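Local coordinates for protein EreC (Klebsiella pneumoniae, PDB 6XCQ) that probably hydrolyses the lactone ester of macrolide antibiotics such as erythromycin, and so confers resistance to them, at residues S108-S113 with W138-L143; S199-S204 with L362-V367; A342-G347 with D422-V427. The protein carries 1 engineered substitution. One frame throughout, in Å; residues are numbered along the deposited sequence. Where two conformers were deposited one is given.

Interaction 1: residues S108-S113 with W138-L143; sequences SEYLNS and WIKSYL
Tyr110 meets Lys140 with the face of its ring, and this pairing sets the character of the contact between two helix segments whose axes approach to 9.6 Å. With chi1 at 164° CG stands anti to the backbone N, which lays the phenol across the lysine chain. Lys140 CD then lies over the ring 3.7 Å from its centroid, in a CH-pi contact displaced toward the rim on the CZ side. The same tyrosine contributes its carbonyl, for Lys140 NZ reaches Tyr110 O in a weak hydrogen bond of 3.2 Å.

One residue on, Leu111 fills the space between the helices with its branched end. Its CD2 comes 3.7 Å from Lys140 CB, and the two side chains run past one another in opposite directions. It also touches Ile139 CG2, while Leu111 CD1 reaches out to Leu143 CD1 at a looser 4.3 Å. A water lies 2.9 Å from both Leu111 O and Lys140 O, bridging the backbones, though other acceptors compete for its protons.

Ser113, the first residue to leave the helix, folds its hydroxyl back along its own chain. Ser113 OG donates to Tyr110 O over 2.9 Å, from the same face of the carbonyl as Ser113 N, so the Ser113 N-H and hydroxyl, together with the weaker ammonium bond, all address one oxygen. Lys140 is extended throughout, each torsion near 180°, which gives it just the span to carry its ammonium to this site. Such a positive charge would probably interact favourably with the helix dipole.

The segments cross at -41°, oblique helix-helix packing between helices 101-112 and 126-146 in which a lysine crosses the interface by its aliphatic stem and delivers its charge to the C-terminal end of the partner helix.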
# COMPACT_ATOMS: atom_id res chain seq x y z
N SER A 108 11.35 7.74 6.67
CA SER A 108 12.77 7.56 6.40
C SER A 108 13.62 8.26 7.44
O SER A 108 14.65 7.72 7.88
CB SER A 108 13.12 8.09 5.01
OG SER A 108 12.66 7.21 4.01
N GLU A 109 13.23 9.48 7.83
CA GLU A 109 13.89 10.15 8.95
C GLU A 109 13.89 9.27 10.19
O GLU A 109 14.89 9.20 10.91
CB GLU A 109 13.18 11.46 9.27
CG GLU A 109 13.47 12.63 8.38
CD GLU A 109 12.81 13.87 8.92
OE1 GLU A 109 13.35 14.45 9.90
OE2 GLU A 109 11.73 14.25 8.41
N TYR A 110 12.76 8.63 10.47
CA TYR A 110 12.69 7.72 11.61
C TYR A 110 13.72 6.61 11.49
O TYR A 110 14.49 6.36 12.42
CB TYR A 110 11.28 7.14 11.72
CG TYR A 110 11.20 5.92 12.61
CD1 TYR A 110 11.31 6.03 14.00
CD2 TYR A 110 10.99 4.65 12.07
CE1 TYR A 110 11.22 4.91 14.83
CE2 TYR A 110 10.89 3.52 12.89
CZ TYR A 110 11.01 3.66 14.27
OH TYR A 110 10.91 2.56 15.09
N LEU A 111 13.75 5.93 10.34
CA LEU A 111 14.66 4.80 10.19
C LEU A 111 16.11 5.21 10.43
O LEU A 111 16.86 4.50 11.10
CB LEU A 111 14.52 4.19 8.80
CG LEU A 111 13.21 3.44 8.56
CD1 LEU A 111 13.23 2.78 7.19
CD2 LEU A 111 12.97 2.40 9.67
N ASN A 112 16.51 6.38 9.90
CA ASN A 112 17.90 6.81 9.94
C ASN A 112 18.27 7.50 11.24
O ASN A 112 19.46 7.71 11.49
CB ASN A 112 18.18 7.74 8.76
CG ASN A 112 18.00 7.04 7.43
OD1 ASN A 112 18.59 5.98 7.19
ND2 ASN A 112 17.18 7.61 6.55
N SER A 113 17.29 7.86 12.07
CA SER A 113 17.57 8.60 13.29
C SER A 113 18.20 7.70 14.35
O SER A 113 18.15 6.47 14.27
CB SER A 113 16.28 9.20 13.83
OG SER A 113 15.51 8.18 14.44
N TRP A 138 10.45 -2.91 13.74
CA TRP A 138 11.37 -4.01 13.48
C TRP A 138 12.42 -3.63 12.43
O TRP A 138 13.61 -3.87 12.61
CB TRP A 138 10.60 -5.26 13.05
CG TRP A 138 11.54 -6.32 12.61
CD1 TRP A 138 12.22 -7.20 13.40
CD2 TRP A 138 11.94 -6.59 11.27
NE1 TRP A 138 13.01 -8.02 12.63
CE2 TRP A 138 12.86 -7.66 11.31
CE3 TRP A 138 11.61 -6.04 10.03
CZ2 TRP A 138 13.45 -8.18 10.17
CZ3 TRP A 138 12.19 -6.56 8.90
CH2 TRP A 138 13.10 -7.62 8.98
N ILE A 139 11.98 -3.01 11.33
CA ILE A 139 12.89 -2.64 10.25
C ILE A 139 14.04 -1.79 10.78
O ILE A 139 15.22 -2.01 10.45
CB ILE A 139 12.14 -1.90 9.13
CG1 ILE A 139 11.41 -2.88 8.20
CG2 ILE A 139 13.09 -1.03 8.32
CD1 ILE A 139 10.54 -2.16 7.17
N LYS A 140 13.72 -0.79 11.61
CA LYS A 140 14.75 0.10 12.12
C LYS A 140 15.80 -0.68 12.92
O LYS A 140 17.00 -0.49 12.73
CB LYS A 140 14.12 1.20 12.98
CG LYS A 140 15.12 2.16 13.62
CD LYS A 140 14.41 3.30 14.35
CE LYS A 140 15.43 4.37 14.89
NZ LYS A 140 14.69 5.53 15.49
N SER A 141 15.36 -1.58 13.80
CA SER A 141 16.31 -2.41 14.54
C SER A 141 17.12 -3.28 13.59
O SER A 141 18.35 -3.31 13.65
CB SER A 141 15.58 -3.28 15.57
OG SER A 141 14.71 -2.50 16.37
N TYR A 142 16.42 -4.00 12.71
CA TYR A 142 17.06 -4.85 11.72
C TYR A 142 18.15 -4.10 10.94
O TYR A 142 19.26 -4.60 10.75
CB TYR A 142 16.01 -5.40 10.76
CG TYR A 142 16.58 -6.15 9.58
CD1 TYR A 142 17.27 -7.35 9.76
CD2 TYR A 142 16.42 -5.68 8.29
CE1 TYR A 142 17.79 -8.04 8.69
CE2 TYR A 142 16.94 -6.36 7.21
CZ TYR A 142 17.62 -7.54 7.41
OH TYR A 142 18.13 -8.22 6.34
N LEU A 143 17.83 -2.90 10.46
CA LEU A 143 18.82 -2.15 9.68
C LEU A 143 20.01 -1.74 10.54
O LEU A 143 21.17 -1.90 10.12
CB LEU A 143 18.17 -0.93 9.04
CG LEU A 143 17.12 -1.30 7.98
CD1 LEU A 143 16.51 -0.06 7.37
CD2 LEU A 143 17.71 -2.21 6.92
O HOH W 1 18.01 1.81 11.31

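Interaction 2: residues S199-S204 with L362-V367; sequences SAVISS and LGFSVV
Ser199 and Leu362, the two residues with most surface hidden here, are joined by a hydrogen bond in which Ser199 OG donates to Leu362 O over 2.7 Å. The hydroxyl comes in 31° out of the carbonyl plane. Ser199 holds the N-cap position of helix 200-208, and its chi1 of 73° sets OG between the backbone N and the carbonyl carbon, facing the loop. Around this polar link Leu362 CB packs against the serine, 4.0 Å from Ser199 CB.

Val201 presses on the same carbonyl from the first turn of the helix. Its CG1 methyl lies only 3.0 Å from Leu362 O, a tight fit, and also borders the edge of the Phe364 ring near its plane. Next to Leu362, Gly363 has no side chain to fend off the helix, so Ile202 CD1 can settle 3.7 Å from Gly363 N.

The loop thereby meets the start of helix 200-208 just before strand 365-370 begins. Leu362 and Phe364 rest on Leu127 of helix 126-146, and Phe364 also lies against Met353 of the paired strand 349-354.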
# COMPACT_ATOMS: atom_id res chain seq x y z
N SER A 199 -8.00 10.17 8.06
CA SER A 199 -8.29 8.96 7.29
C SER A 199 -9.20 9.35 6.14
O SER A 199 -9.78 10.44 6.12
CB SER A 199 -8.93 7.89 8.17
OG SER A 199 -10.26 8.24 8.45
N ALA A 200 -9.33 8.43 5.18
CA ALA A 200 -10.14 8.69 4.00
C ALA A 200 -11.59 8.99 4.37
O ALA A 200 -12.23 9.84 3.73
CB ALA A 200 -10.08 7.50 3.04
N VAL A 201 -12.14 8.32 5.38
CA VAL A 201 -13.55 8.53 5.70
C VAL A 201 -13.76 9.93 6.27
O VAL A 201 -14.74 10.61 5.94
CB VAL A 201 -14.06 7.43 6.66
CG1 VAL A 201 -13.11 7.24 7.77
CG2 VAL A 201 -15.43 7.79 7.21
N ILE A 202 -12.84 10.41 7.11
CA ILE A 202 -12.98 11.77 7.64
C ILE A 202 -12.80 12.80 6.53
O ILE A 202 -13.64 13.68 6.33
CB ILE A 202 -12.01 12.02 8.80
CG1 ILE A 202 -12.13 10.96 9.90
CG2 ILE A 202 -12.25 13.42 9.37
CD1 ILE A 202 -13.54 10.75 10.42
N SER A 203 -11.68 12.71 5.80
CA SER A 203 -11.41 13.69 4.74
C SER A 203 -12.51 13.70 3.69
O SER A 203 -12.91 14.77 3.20
CB SER A 203 -10.06 13.40 4.08
OG SER A 203 -8.98 13.56 4.98
N SER A 204 -13.03 12.53 3.31
CA SER A 204 -14.09 12.50 2.32
C SER A 204 -15.36 13.15 2.85
O SER A 204 -16.08 13.81 2.08
CB SER A 204 -14.37 11.08 1.85
OG SER A 204 -14.85 10.28 2.92
N LEU A 362 -10.78 8.10 13.79
CA LEU A 362 -10.59 8.02 12.35
C LEU A 362 -11.84 7.55 11.61
O LEU A 362 -11.75 7.17 10.45
CB LEU A 362 -9.38 7.12 12.04
CG LEU A 362 -7.97 7.75 12.14
CD1 LEU A 362 -7.72 8.65 13.36
CD2 LEU A 362 -6.90 6.65 12.05
N GLY A 363 -13.00 7.59 12.26
CA GLY A 363 -14.24 7.24 11.59
C GLY A 363 -14.46 5.76 11.39
O GLY A 363 -15.45 5.37 10.76
N PHE A 364 -13.55 4.92 11.87
CA PHE A 364 -13.80 3.49 11.88
C PHE A 364 -13.10 2.91 13.09
O PHE A 364 -12.23 3.53 13.70
CB PHE A 364 -13.31 2.80 10.61
CG PHE A 364 -11.81 2.79 10.45
CD1 PHE A 364 -11.16 3.88 9.89
CD2 PHE A 364 -11.06 1.69 10.84
CE1 PHE A 364 -9.79 3.87 9.74
CE2 PHE A 364 -9.69 1.68 10.69
CZ PHE A 364 -9.06 2.78 10.14
N SER A 365 -13.49 1.68 13.41
CA SER A 365 -12.90 0.95 14.50
C SER A 365 -12.44 -0.40 13.97
O SER A 365 -12.81 -0.81 12.87
CB SER A 365 -13.89 0.78 15.66
OG SER A 365 -14.01 1.98 16.39
N VAL A 366 -11.60 -1.06 14.75
CA VAL A 366 -11.05 -2.36 14.41
C VAL A 366 -11.54 -3.31 15.48
O VAL A 366 -11.16 -3.17 16.65
CB VAL A 366 -9.52 -2.35 14.35
CG1 VAL A 366 -8.99 -3.76 14.14
CG2 VAL A 366 -9.05 -1.39 13.26
N VAL A 367 -12.38 -4.27 15.09
CA VAL A 367 -13.01 -5.19 16.03
C VAL A 367 -12.79 -6.62 15.55
O VAL A 367 -12.79 -6.89 14.34
CB VAL A 367 -14.52 -4.90 16.19
CG1 VAL A 367 -14.74 -3.50 16.71
CG2 VAL A 367 -15.25 -5.07 14.86

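Interaction 3: residues A342-G347 with D422-V427; sequences AFTHLG and DAIVCV
Two neighbouring parallel strands of the mixed central sheet, 338-345 and 423-427, are zipped together by Ala342, Thr344 and Leu346 on one side and Ala423, Val425 and Val427 on the other. The ladder alternates direction as parallel pairing requires. It starts with Ala342 N donating to Ala423 O over 3.2 Å. Val425 N donates to Ala342 O, and Thr344 N donates to Val425 O in the shortest bond, 2.7 Å. Next, Val427 N reaches Thr344 O at 3.0 Å, and Leu346 N extends the pattern past the strand end to Val427 O. The two end bonds are more bent than those between them, with N-H...O angles of 142° and 143°.

Side chains alternate between the faces. On one, Val425 sits over the Phe343 ring, its CB 4.1 Å from the ring centroid in a CH-pi contact; on that same face His345 CB meets Val427 CG2 at 3.7 Å. On the other, Ala342 CB faces Ile424 CD1. There chi1 of -170° puts Thr344 OG1 anti to the backbone N, where it bonds Glu380, and leaves CG2 to meet Cys426 SG at 3.8 Å. Leu346 CD2 closes over the same sulfur at 3.6 Å.

Helix 73-90 covers the Phe343 face; helix 379-387 and strand 405-408 pack on the Cys426 side. On the far side of strand 423-427 the sheet continues with strand 392-396, paired antiparallel. This is a layered alpha/beta build, with a mainly parallel core sheet between flanking elements.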
# COMPACT_ATOMS: atom_id res chain seq x y z
N ALA A 342 0.32 -13.45 -1.82
CA ALA A 342 -0.80 -13.24 -0.91
C ALA A 342 -0.52 -13.89 0.45
O ALA A 342 0.17 -14.91 0.53
CB ALA A 342 -2.08 -13.82 -1.48
N PHE A 343 -1.03 -13.27 1.51
CA PHE A 343 -0.97 -13.82 2.87
C PHE A 343 -2.39 -14.12 3.32
O PHE A 343 -3.26 -13.24 3.24
CB PHE A 343 -0.38 -12.83 3.88
CG PHE A 343 1.10 -12.63 3.79
CD1 PHE A 343 1.79 -12.81 2.60
CD2 PHE A 343 1.79 -12.17 4.90
CE1 PHE A 343 3.17 -12.58 2.52
CE2 PHE A 343 3.17 -11.94 4.83
CZ PHE A 343 3.85 -12.15 3.64
N THR A 344 -2.64 -15.33 3.82
CA THR A 344 -3.94 -15.63 4.40
C THR A 344 -3.73 -16.41 5.70
O THR A 344 -2.61 -16.52 6.21
CB THR A 344 -4.84 -16.34 3.38
OG1 THR A 344 -6.17 -16.40 3.91
CG2 THR A 344 -4.32 -17.75 3.08
N HIS A 345 -4.82 -16.93 6.27
CA HIS A 345 -4.72 -17.51 7.61
C HIS A 345 -5.85 -18.49 7.85
O HIS A 345 -6.88 -18.47 7.17
CB HIS A 345 -4.76 -16.41 8.70
CG HIS A 345 -6.10 -15.76 8.81
ND1 HIS A 345 -7.08 -16.21 9.67
CD2 HIS A 345 -6.64 -14.71 8.13
CE1 HIS A 345 -8.16 -15.45 9.53
NE2 HIS A 345 -7.92 -14.54 8.60
N LEU A 346 -5.67 -19.32 8.88
CA LEU A 346 -6.63 -20.35 9.26
C LEU A 346 -7.37 -20.02 10.55
O LEU A 346 -8.05 -20.90 11.10
CB LEU A 346 -5.93 -21.71 9.39
CG LEU A 346 -5.13 -22.21 8.20
CD1 LEU A 346 -4.64 -23.64 8.45
CD2 LEU A 346 -5.97 -22.18 6.92
N GLY A 347 -7.29 -18.79 11.04
CA GLY A 347 -7.94 -18.44 12.29
C GLY A 347 -9.45 -18.35 12.16
O GLY A 347 -10.00 -18.18 11.07
N ASP A 422 1.36 -15.25 -7.41
CA ASP A 422 2.44 -16.18 -7.72
C ASP A 422 2.66 -17.19 -6.60
O ASP A 422 3.04 -18.33 -6.90
CB ASP A 422 3.74 -15.43 -7.99
CG ASP A 422 3.67 -14.57 -9.25
OD1 ASP A 422 3.87 -15.11 -10.36
OD2 ASP A 422 3.37 -13.36 -9.13
N ALA A 423 2.43 -16.81 -5.35
CA ALA A 423 2.57 -17.72 -4.21
C ALA A 423 1.59 -17.30 -3.13
O ALA A 423 1.03 -16.21 -3.17
CB ALA A 423 4.00 -17.75 -3.67
N ILE A 424 1.38 -18.20 -2.15
CA ILE A 424 0.51 -17.94 -1.01
C ILE A 424 1.25 -18.29 0.27
O ILE A 424 1.87 -19.35 0.38
CB ILE A 424 -0.80 -18.74 -1.05
CG1 ILE A 424 -1.43 -18.77 -2.46
CG2 ILE A 424 -1.78 -18.14 -0.05
CD1 ILE A 424 -2.12 -17.47 -2.88
N VAL A 425 1.14 -17.40 1.26
CA VAL A 425 1.65 -17.60 2.61
C VAL A 425 0.44 -17.71 3.53
O VAL A 425 -0.44 -16.84 3.51
CB VAL A 425 2.56 -16.42 3.02
CG1 VAL A 425 2.94 -16.47 4.48
CG2 VAL A 425 3.79 -16.38 2.14
N CYS A 426 0.39 -18.76 4.34
CA CYS A 426 -0.77 -18.97 5.20
C CYS A 426 -0.30 -19.25 6.62
O CYS A 426 0.47 -20.18 6.85
CB CYS A 426 -1.62 -20.12 4.66
SG CYS A 426 -3.14 -20.39 5.62
N VAL A 427 -0.75 -18.42 7.57
CA VAL A 427 -0.34 -18.52 8.97
C VAL A 427 -1.47 -19.16 9.77
O VAL A 427 -2.60 -19.25 9.28
CB VAL A 427 0.06 -17.14 9.53
CG1 VAL A 427 1.22 -16.54 8.69
CG2 VAL A 427 -1.15 -16.20 9.55

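From the N terminus, interaction 1 comes first: segment 108-113 is met again at 138-143, closing a short loop of 24 residues, half of them helical, before the other contacts begin. Interaction 2 opens at 199-204 and interaction 3 at 342-347; interaction 2 then closes at 362-367 and interaction 3 only at 422-427, so these two long loops cross. The three do not touch, their centres lying 27 to 28 Å apart. One pairs two helices, one joins a helix start to the loop leading into a two-stranded sheet, and one knits two strands of the main sheet. Helix 126-146 links the first two, since its opening residues back interaction 2.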